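Local coordinates for replication initiation and membrane attachment protein (PDB 5WTN) that probably takes part in primosome assembly for DNA replication, forming a tetramer and a complex with a primosomal re-initiation protein, at residues A[160-165]-A[199-204]; A[206-211]-A[231-236]. One frame throughout, in Å; residues are numbered along the deposited sequence.

In the fold
From the N terminus, the chain first passes through the domain holding the four-stranded mixed sheet and reaches interaction 1, where the short helix 161-164 meets the extended segment 199-204. This closes a loop of 33 residues that includes most of strand 165-169 and the unmodelled residues 172-189. Interaction 2 opens just afterwards and pairs the start of helix 208-217 with helix 227-240, closing 19 residues. The two loops lie in series, neither nested nor crossing. Their centres are about 13 Å apart, and they touch where L201 packs on K234 and K235 and where D203 makes a long, weak ion pair with K234. Both contacts also reach the second subunit.

Interaction 1: residues A[160-165]-A[199-204]; sequences SFSDVF and YVLDDG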
loop_
_atom_site.group_PDB
_atom_site.type_symbol
_atom_site.label_atom_id
_atom_site.label_comp_id
_atom_site.label_asym_id
_atom_site.label_seq_id
_atom_site.Cartn_x
_atom_site.Cartn_y
_atom_site.Cartn_z
ATOM N N SER A 160 18.233 -0.927 -25.284
ATOM C CA SER A 160 16.907 -1.004 -25.881
ATOM C C SER A 160 16.401 -2.438 -25.841
ATOM O O SER A 160 17.109 -3.338 -25.404
ATOM C CB SER A 160 16.970 -0.549 -27.328
ATOM O OG SER A 160 17.740 -1.453 -28.100
ATOM N N PHE A 161 15.177 -2.654 -26.308
ATOM C CA PHE A 161 14.582 -3.978 -26.284
ATOM C C PHE A 161 15.345 -4.866 -27.249
ATOM O O PHE A 161 15.650 -6.019 -26.942
ATOM C CB PHE A 161 13.119 -3.878 -26.709
ATOM C CG PHE A 161 12.303 -5.110 -26.409
ATOM C CD1 PHE A 161 11.510 -5.170 -25.266
ATOM C CD2 PHE A 161 12.311 -6.195 -27.269
ATOM C CE1 PHE A 161 10.743 -6.303 -24.976
ATOM C CE2 PHE A 161 11.548 -7.327 -26.987
ATOM C CZ PHE A 161 10.757 -7.380 -25.837
ATOM N N SER A 162 15.646 -4.312 -28.423
ATOM C CA SER A 162 16.291 -5.054 -29.503
ATOM C C SER A 162 17.739 -5.403 -29.164
ATOM O O SER A 162 18.264 -6.407 -29.650
ATOM C CB SER A 162 16.228 -4.250 -30.792
ATOM O OG SER A 162 16.559 -2.893 -30.553
ATOM N N ASP A 163 18.371 -4.576 -28.324
ATOM C CA ASP A 163 19.714 -4.843 -27.815
ATOM C C ASP A 163 19.772 -6.115 -26.972
ATOM O O ASP A 163 20.722 -6.875 -27.073
ATOM C CB ASP A 163 20.223 -3.660 -26.971
ATOM C CG ASP A 163 20.671 -2.459 -27.822
ATOM O OD1 ASP A 163 20.770 -2.598 -29.067
ATOM O OD2 ASP A 163 20.933 -1.373 -27.242
ATOM N N VAL A 164 18.784 -6.300 -26.101
ATOM C CA VAL A 164 18.756 -7.386 -25.110
ATOM C C VAL A 164 17.947 -8.629 -25.477
ATOM O O VAL A 164 18.080 -9.681 -24.842
ATOM C CB VAL A 164 18.205 -6.812 -23.782
ATOM C CG1 VAL A 164 18.403 -7.765 -22.609
ATOM C CG2 VAL A 164 18.888 -5.512 -23.508
ATOM N N PHE A 165 17.127 -8.523 -26.517
ATOM C CA PHE A 165 16.147 -9.573 -26.813
ATOM C C PHE A 165 16.020 -9.859 -28.301
ATOM O O PHE A 165 16.317 -8.998 -29.138
ATOM C CB PHE A 165 14.766 -9.152 -26.317
ATOM C CG PHE A 165 14.643 -9.087 -24.829
ATOM C CD1 PHE A 165 14.626 -10.255 -24.072
ATOM C CD2 PHE A 165 14.502 -7.852 -24.180
ATOM C CE1 PHE A 165 14.505 -10.198 -22.686
ATOM C CE2 PHE A 165 14.379 -7.779 -22.778
ATOM C CZ PHE A 165 14.377 -8.950 -22.032
ATOM N N TYR A 199 9.373 0.903 -23.474
ATOM C CA TYR A 199 10.511 0.230 -24.068
ATOM C C TYR A 199 10.700 0.817 -25.470
ATOM O O TYR A 199 9.752 1.399 -26.032
ATOM C CB TYR A 199 10.348 -1.301 -24.066
ATOM C CG TYR A 199 9.290 -1.870 -24.984
ATOM C CD1 TYR A 199 9.465 -1.878 -26.357
ATOM C CD2 TYR A 199 8.137 -2.453 -24.473
ATOM C CE1 TYR A 199 8.507 -2.410 -27.203
ATOM C CE2 TYR A 199 7.176 -3.001 -25.314
ATOM C CZ TYR A 199 7.367 -2.970 -26.680
ATOM O OH TYR A 199 6.420 -3.496 -27.535
ATOM N N VAL A 200 11.908 0.703 -26.021
ATOM C CA VAL A 200 12.150 1.186 -27.378
ATOM C C VAL A 200 12.828 0.118 -28.210
ATOM O O VAL A 200 13.474 -0.776 -27.655
ATOM C CB VAL A 200 12.996 2.473 -27.412
ATOM C CG1 VAL A 200 12.135 3.679 -27.073
ATOM C CG2 VAL A 200 14.176 2.364 -26.472
ATOM N N LEU A 201 12.656 0.203 -29.532
ATOM C CA LEU A 201 13.334 -0.701 -30.453
ATOM C C LEU A 201 14.187 0.132 -31.376
ATOM O O LEU A 201 13.771 1.202 -31.818
ATOM C CB LEU A 201 12.339 -1.507 -31.288
ATOM C CG LEU A 201 11.444 -2.585 -30.670
ATOM C CD1 LEU A 201 10.319 -2.929 -31.647
ATOM C CD2 LEU A 201 12.220 -3.842 -30.304
ATOM N N ASP A 202 15.382 -0.357 -31.695
ATOM C CA ASP A 202 16.260 0.343 -32.627
ATOM C C ASP A 202 15.662 0.336 -34.033
ATOM O O ASP A 202 15.262 -0.713 -34.537
ATOM C CB ASP A 202 17.648 -0.300 -32.642
ATOM C CG ASP A 202 18.758 0.716 -32.834
ATOM O OD1 ASP A 202 18.902 1.610 -31.974
ATOM O OD2 ASP A 202 19.485 0.619 -33.844
ATOM N N ASP A 203 15.600 1.507 -34.661
ATOM C CA ASP A 203 15.018 1.620 -35.993
ATOM C C ASP A 203 15.670 0.631 -36.958
ATOM O O ASP A 203 15.147 0.383 -38.048
ATOM C CB ASP A 203 15.120 3.057 -36.517
ATOM C CG ASP A 203 14.032 3.958 -35.956
ATOM O OD1 ASP A 203 13.845 5.077 -36.483
ATOM O OD2 ASP A 203 13.351 3.538 -34.991
ATOM N N GLY A 204 16.791 0.048 -36.537
ATOM C CA GLY A 204 17.495 -0.938 -37.328
ATOM C C GLY A 204 16.825 -2.301 -37.375
ATOM O O GLY A 204 17.213 -3.156 -38.172
#
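The rings of F161 and Y199 meet obliquely, their centroids 5.0 Å apart and their planes at 43°. F161 CD1 lies over one face of the Y199 ring, displaced toward its rim, while one face of the F161 ring carries F165 CD2 above its centre. Here the N-cap, S160, and first turn of helix 161-164 dock on the extended segment 199-204. L201 CD2 approaches the F161 ring obliquely and touches F161 CB at 3.7 Å; these two side chains lie side by side and point the same way.

The first-turn amide F161 N donates to V200 O at 2.9 Å, running nearly along the C=O axis. A second bond follows in the other direction, from D202 N to S162 OG at 3.0 Å, and is almost straight at 172°. The first torsion of S162 places OG between its backbone N and carbonyl carbon, on the side where the extended segment passes. F161 has CG anti to its N instead (chi1 -166°), which carries its ring away from these polar bonds and up to Y199.

Beyond the two segments, L285 of strand 283-287 packs on F161, and K234, K235 and F238 of helix 227-240 pack on L201. The Y199 hydroxyl hydrogen-bonds to D121 of the second subunit, so the aromatic pair sits at a subunit interface. S162 OG has a further hydroxyl partner, S160 OG, at 3.1 Å; either could be the donor.

Interaction 2: residues A[206-211]-A[231-236]; sequences FDFELF and EAIKKL
I233 packs into a group of three phenylalanines, F206, F208 and F211. CG2 lies over one face of F206, 3.9 Å from the ring centroid and 19° off the normal, a CH-pi contact, and more loosely meets F208 CE1 obliquely at 4.1 Å. CD1 reaches F211 CZ at 3.6 Å, the two side chains coming from opposite directions. Chi1 of -75° makes this fork, setting CG2 anti to the backbone N. Among the rings, F206 CD2 sits over the centre of F208, and F208 CG and F211 CG lie at the in-plane edge of F206.

This is the apolar seam between helices 208-217 and 227-240, with L266 of helix 263-278 packing on I233 and M247 of helix 244-254 on F211. D207 is the N-cap of helix 208-217, its OD2 accepting from L210 N at 3.1 Å.

The looser side belongs to the partly exposed F208 and K234. F208 also makes a cation-pi contact with K230. K234 CG meets the F208 ring at its edge, 3.8 Å from CE2, whereas the lysine's end, bent at chi3, leads away. Replacing F208 by an alanine removes the ring on which F206 CD2 rests and is likely to leave K230 without its aromatic partner.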
loop_
_atom_site.group_PDB
_atom_site.type_symbol
_atom_site.label_atom_id
_atom_site.label_comp_id
_atom_site.label_asym_id
_atom_site.label_seq_id
_atom_site.Cartn_x
_atom_site.Cartn_y
_atom_site.Cartn_z
ATOM N N PHE A 206 14.120 -2.878 -38.629
ATOM C CA PHE A 206 13.327 -2.876 -39.855
ATOM C C PHE A 206 13.873 -1.883 -40.876
ATOM O O PHE A 206 14.188 -0.743 -40.519
ATOM C CB PHE A 206 11.877 -2.493 -39.525
ATOM C CG PHE A 206 10.975 -2.437 -40.727
ATOM C CD1 PHE A 206 10.466 -3.605 -41.279
ATOM C CD2 PHE A 206 10.636 -1.226 -41.303
ATOM C CE1 PHE A 206 9.639 -3.566 -42.375
ATOM C CE2 PHE A 206 9.808 -1.181 -42.413
ATOM C CZ PHE A 206 9.312 -2.352 -42.950
ATOM N N ASP A 207 13.916 -2.259 -42.153
ATOM C CA ASP A 207 14.543 -1.356 -43.106
ATOM C C ASP A 207 13.515 -0.401 -43.681
ATOM O O ASP A 207 12.826 -0.721 -44.641
ATOM C CB ASP A 207 15.139 -2.193 -44.240
ATOM C CG ASP A 207 15.912 -1.360 -45.263
ATOM O OD1 ASP A 207 16.618 -1.980 -46.093
ATOM O OD2 ASP A 207 15.828 -0.104 -45.253
ATOM N N PHE A 208 13.514 0.825 -43.182
ATOM C CA PHE A 208 12.541 1.797 -43.634
ATOM C C PHE A 208 12.929 2.400 -44.974
ATOM O O PHE A 208 12.067 2.790 -45.755
ATOM C CB PHE A 208 12.371 2.909 -42.614
ATOM C CG PHE A 208 11.567 2.517 -41.414
ATOM C CD1 PHE A 208 10.188 2.664 -41.410
ATOM C CD2 PHE A 208 12.187 2.036 -40.275
ATOM C CE1 PHE A 208 9.450 2.322 -40.304
ATOM C CE2 PHE A 208 11.453 1.700 -39.160
ATOM C CZ PHE A 208 10.085 1.835 -39.172
ATOM N N GLU A 209 14.230 2.504 -45.222
ATOM C CA GLU A 209 14.721 3.072 -46.468
ATOM C C GLU A 209 14.098 2.316 -47.649
ATOM O O GLU A 209 13.475 2.920 -48.534
ATOM C CB GLU A 209 16.248 2.996 -46.516
ATOM C CG GLU A 209 16.909 3.872 -47.588
ATOM C CD GLU A 209 18.178 3.244 -48.157
ATOM O OE1 GLU A 209 18.769 2.375 -47.475
ATOM O OE2 GLU A 209 18.577 3.611 -49.287
ATOM N N LEU A 210 14.244 0.993 -47.641
ATOM C CA LEU A 210 13.662 0.154 -48.677
ATOM C C LEU A 210 12.139 0.260 -48.670
ATOM O O LEU A 210 11.510 0.445 -49.716
ATOM C CB LEU A 210 14.080 -1.295 -48.465
ATOM C CG LEU A 210 13.622 -2.230 -49.574
ATOM C CD1 LEU A 210 14.314 -1.841 -50.868
ATOM C CD2 LEU A 210 13.890 -3.688 -49.223
ATOM N N PHE A 211 11.564 0.148 -47.474
ATOM C CA PHE A 211 10.118 0.169 -47.269
ATOM C C PHE A 211 9.463 1.389 -47.900
ATOM O O PHE A 211 8.492 1.264 -48.640
ATOM C CB PHE A 211 9.827 0.120 -45.770
ATOM C CG PHE A 211 8.393 0.354 -45.419
ATOM C CD1 PHE A 211 7.934 1.626 -45.103
ATOM C CD2 PHE A 211 7.491 -0.700 -45.391
ATOM C CE1 PHE A 211 6.593 1.840 -44.779
ATOM C CE2 PHE A 211 6.153 -0.486 -45.070
ATOM C CZ PHE A 211 5.708 0.783 -44.766
ATOM N N GLU A 231 6.172 3.472 -35.356
ATOM C CA GLU A 231 6.425 2.754 -34.119
ATOM C C GLU A 231 5.768 1.376 -34.204
ATOM O O GLU A 231 6.353 0.372 -33.808
ATOM C CB GLU A 231 5.876 3.565 -32.939
ATOM C CG GLU A 231 6.074 2.955 -31.551
ATOM C CD GLU A 231 5.351 3.749 -30.450
ATOM O OE1 GLU A 231 5.152 3.193 -29.339
ATOM O OE2 GLU A 231 4.984 4.929 -30.693
ATOM N N ALA A 232 4.561 1.327 -34.759
ATOM C CA ALA A 232 3.797 0.088 -34.822
ATOM C C ALA A 232 4.428 -0.887 -35.801
ATOM O O ALA A 232 4.524 -2.093 -35.541
ATOM C CB ALA A 232 2.379 0.385 -35.228
ATOM N N ILE A 233 4.843 -0.353 -36.941
ATOM C CA ILE A 233 5.518 -1.141 -37.958
ATOM C C ILE A 233 6.742 -1.828 -37.371
ATOM O O ILE A 233 6.905 -3.035 -37.522
ATOM C CB ILE A 233 5.922 -0.253 -39.140
ATOM C CG1 ILE A 233 4.688 0.081 -39.985
ATOM C CG2 ILE A 233 7.021 -0.911 -39.963
ATOM C CD1 ILE A 233 4.998 0.878 -41.226
ATOM N N LYS A 234 7.571 -1.043 -36.685
ATOM C CA LYS A 234 8.759 -1.530 -36.002
ATOM C C LYS A 234 8.453 -2.741 -35.127
ATOM O O LYS A 234 9.129 -3.759 -35.212
ATOM C CB LYS A 234 9.350 -0.408 -35.139
ATOM C CG LYS A 234 10.599 0.263 -35.702
ATOM C CD LYS A 234 10.852 1.633 -35.047
ATOM C CE LYS A 234 11.232 1.532 -33.569
ATOM N NZ LYS A 234 11.005 2.812 -32.792
ATOM N N LYS A 235 7.428 -2.636 -34.289
ATOM C CA LYS A 235 7.127 -3.702 -33.340
ATOM C C LYS A 235 6.652 -4.922 -34.086
ATOM O O LYS A 235 6.979 -6.046 -33.717
ATOM C CB LYS A 235 6.067 -3.268 -32.329
ATOM C CG LYS A 235 6.341 -1.938 -31.661
ATOM C CD LYS A 235 5.633 -1.859 -30.315
ATOM C CE LYS A 235 5.896 -0.535 -29.602
ATOM N NZ LYS A 235 4.907 -0.329 -28.502
ATOM N N LEU A 236 5.875 -4.695 -35.139
ATOM C CA LEU A 236 5.321 -5.797 -35.908
ATOM C C LEU A 236 6.433 -6.557 -36.636
ATOM O O LEU A 236 6.512 -7.792 -36.582
ATOM C CB LEU A 236 4.274 -5.268 -36.871
ATOM C CG LEU A 236 3.002 -4.874 -36.120
ATOM C CD1 LEU A 236 2.003 -4.168 -37.038
ATOM C CD2 LEU A 236 2.386 -6.113 -35.482
#